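Local coordinates for protein fructuronate-tagaturonate epimerase UxaE from Cohnella laeviribosi in complex with 1 glycerol (Cohnella laeviribosi, PDB 6IL9) that probably interconverts fructuronate and tagaturonate as a zinc-containing epimerase built on a TIM barrel, at residues E308-I313 / H406-L411. Numbering follows the deposited sequence.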
loop_
_atom_site.group_PDB
_atom_site.type_symbol
_atom_site.label_atom_id
_atom_site.label_comp_id
_atom_site.label_asym_id
_atom_site.label_seq_id
_atom_site.Cartn_x
_atom_site.Cartn_y
_atom_site.Cartn_z
ATOM N N GLU A 308 4.226 -18.887 0.774
ATOM C CA GLU A 308 3.066 -18.071 0.433
ATOM C C GLU A 308 2.914 -16.883 1.371
ATOM O O GLU A 308 3.098 -17.004 2.585
ATOM C CB GLU A 308 1.770 -18.882 0.475
ATOM C CG GLU A 308 1.761 -20.079 -0.440
ATOM C CD GLU A 308 0.429 -20.800 -0.365
ATOM O OE1 GLU A 308 -0.604 -20.141 -0.593
ATOM O OE2 GLU A 308 0.425 -22.008 -0.064
ATOM N N PHE A 309 2.544 -15.747 0.786
ATOM C CA PHE A 309 2.228 -14.498 1.482
ATOM C C PHE A 309 0.768 -14.189 1.194
ATOM O O PHE A 309 0.468 -13.392 0.299
ATOM C CB PHE A 309 3.131 -13.334 0.992
ATOM C CG PHE A 309 4.498 -13.285 1.622
ATOM C CD1 PHE A 309 5.445 -14.276 1.372
ATOM C CD2 PHE A 309 4.845 -12.215 2.428
ATOM C CE1 PHE A 309 6.711 -14.200 1.955
ATOM C CE2 PHE A 309 6.103 -12.133 3.023
ATOM C CZ PHE A 309 7.036 -13.137 2.780
ATOM N N GLN A 310 -0.142 -14.805 1.953
ATOM C CA GLN A 310 -1.568 -14.564 1.784
ATOM C C GLN A 310 -2.015 -13.388 2.646
ATOM O O GLN A 310 -1.399 -13.066 3.670
ATOM C CB GLN A 310 -2.384 -15.797 2.163
ATOM C CG GLN A 310 -2.179 -16.972 1.215
ATOM C CD GLN A 310 -3.130 -18.095 1.509
ATOM O OE1 GLN A 310 -4.207 -17.875 2.057
ATOM N NE2 GLN A 310 -2.748 -19.312 1.136
ATOM N N LYS A 311 -3.116 -12.763 2.228
ATOM C CA LYS A 311 -3.680 -11.658 2.994
ATOM C C LYS A 311 -4.110 -12.108 4.388
ATOM O O LYS A 311 -4.755 -13.149 4.548
ATOM C CB LYS A 311 -4.897 -11.071 2.274
ATOM C CG LYS A 311 -4.621 -10.521 0.892
ATOM C CD LYS A 311 -3.498 -9.499 0.921
ATOM C CE LYS A 311 -3.417 -8.766 -0.426
ATOM N NZ LYS A 311 -2.100 -8.133 -0.647
ATOM N N GLY A 312 -3.767 -11.296 5.397
ATOM C CA GLY A 312 -4.373 -11.371 6.715
ATOM C C GLY A 312 -3.651 -12.246 7.710
ATOM O O GLY A 312 -3.947 -12.177 8.916
ATOM N N ILE A 313 -2.707 -13.060 7.253
ATOM C CA ILE A 313 -2.114 -14.096 8.076
ATOM C C ILE A 313 -0.596 -14.008 7.980
ATOM O O ILE A 313 -0.045 -13.289 7.150
ATOM C CB ILE A 313 -2.603 -15.486 7.644
ATOM C CG1 ILE A 313 -2.223 -15.745 6.182
ATOM C CG2 ILE A 313 -4.120 -15.582 7.849
ATOM C CD1 ILE A 313 -2.310 -17.257 5.825
ATOM N N HIS A 406 -6.289 -14.599 -3.859
ATOM C CA HIS A 406 -6.036 -16.029 -3.700
ATOM C C HIS A 406 -5.803 -16.331 -2.227
ATOM O O HIS A 406 -4.809 -15.883 -1.645
ATOM C CB HIS A 406 -4.839 -16.486 -4.524
ATOM C CG HIS A 406 -4.492 -17.926 -4.302
ATOM N ND1 HIS A 406 -5.175 -18.956 -4.914
ATOM C CD2 HIS A 406 -3.572 -18.511 -3.498
ATOM C CE1 HIS A 406 -4.672 -20.113 -4.517
ATOM N NE2 HIS A 406 -3.697 -19.871 -3.658
ATOM N N VAL A 407 -6.719 -17.088 -1.620
ATOM C CA VAL A 407 -6.605 -17.489 -0.223
ATOM C C VAL A 407 -6.969 -18.963 -0.101
ATOM O O VAL A 407 -7.673 -19.527 -0.942
ATOM C CB VAL A 407 -7.511 -16.635 0.697
ATOM C CG1 VAL A 407 -7.038 -15.169 0.708
ATOM C CG2 VAL A 407 -8.983 -16.729 0.247
ATOM N N THR A 408 -6.479 -19.605 0.963
ATOM C CA THR A 408 -6.842 -20.991 1.242
ATOM C C THR A 408 -7.698 -21.097 2.499
ATOM O O THR A 408 -7.634 -22.087 3.231
ATOM C CB THR A 408 -5.593 -21.869 1.359
ATOM O OG1 THR A 408 -4.677 -21.298 2.302
ATOM C CG2 THR A 408 -4.906 -22.010 -0.002
ATOM N N THR A 409 -8.513 -20.071 2.740
ATOM C CA THR A 409 -9.373 -19.986 3.911
ATOM C C THR A 409 -10.205 -21.241 4.117
ATOM O O THR A 409 -10.841 -21.745 3.185
ATOM C CB THR A 409 -10.307 -18.798 3.732
ATOM O OG1 THR A 409 -9.545 -17.668 3.276
ATOM C CG2 THR A 409 -11.035 -18.466 5.016
ATOM N N ASN A 410 -10.228 -21.720 5.354
ATOM C CA ASN A 410 -11.086 -22.833 5.735
ATOM C C ASN A 410 -12.246 -22.264 6.546
ATOM O O ASN A 410 -12.118 -22.039 7.754
ATOM C CB ASN A 410 -10.311 -23.881 6.532
ATOM C CG ASN A 410 -11.172 -25.058 6.881
ATOM O OD1 ASN A 410 -12.297 -25.150 6.406
ATOM N ND2 ASN A 410 -10.663 -25.958 7.713
ATOM N N LEU A 411 -13.388 -22.057 5.883
ATOM C CA LEU A 411 -14.574 -21.574 6.586
ATOM C C LEU A 411 -14.987 -22.499 7.726
ATOM O O LEU A 411 -15.604 -22.045 8.703
ATOM C CB LEU A 411 -15.737 -21.408 5.602
ATOM C CG LEU A 411 -15.544 -20.430 4.445
ATOM C CD1 LEU A 411 -16.774 -20.483 3.568
ATOM C CD2 LEU A 411 -15.313 -19.017 4.951
HETATM O O HOH W 1 -2.108 -21.653 -2.366
HETATM O O HOH W 2 -5.507 -19.729 4.534
HETATM O O HOH W 3 -4.076 -13.506 -0.367
#
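In this TIM barrel, the loop following barrel strand 300-302 meets the loop between helices 384-402 and 432-440 through the carboxamide of Gln-310, which engages Thr-408 at two points. The backbone N of Thr-408 donates to OE1 of Gln-310 at 3.1 Å; the C=O...donor angle of 113° and a 34° tilt from the carbonyl plane show that the oxygen is approached obliquely. In return, NE2 of Gln-310 donates to OG1 of Thr-408 at 3.0 Å, with the acceptor close to the amide plane. With CG anti to the carbonyl carbon (chi1 -67°) and the chain extended beyond it, Gln-310 carries its amide across to the facing loop, meeting the Thr-408 side chain at about a right angle. Its OE1 also lies 3.3 Å from CA of Val-407.

Within 308-313, NE2 of Gln-310 gives a second bond, 2.9 Å long, to OE1 of Glu-308, which receives it from above the carboxylate plane. Gln-436 NE2, from helix 432-440, also donates to Gln-310 OE1. Were Gln-310 cut back to an alanine, Thr-408 would probably lose both the acceptor for its backbone N and the donor to its OG1, and Glu-308 OE1 its amide donor.

Water extends the junction: one molecule donates to Glu-308 OE1 and is hydrogen-bonded at 2.7 Å to NE2 of His-406, at the ring edge and in its plane, while another links Lys-311 N to His-406 O. Two bonds at each end of the buried amide, the N-H donors at oxygen and the carboxylate at nitrogen being the discriminating ones, are consistent with a fixed orientation, so the loops are joined by directional polar bonds and bridging water.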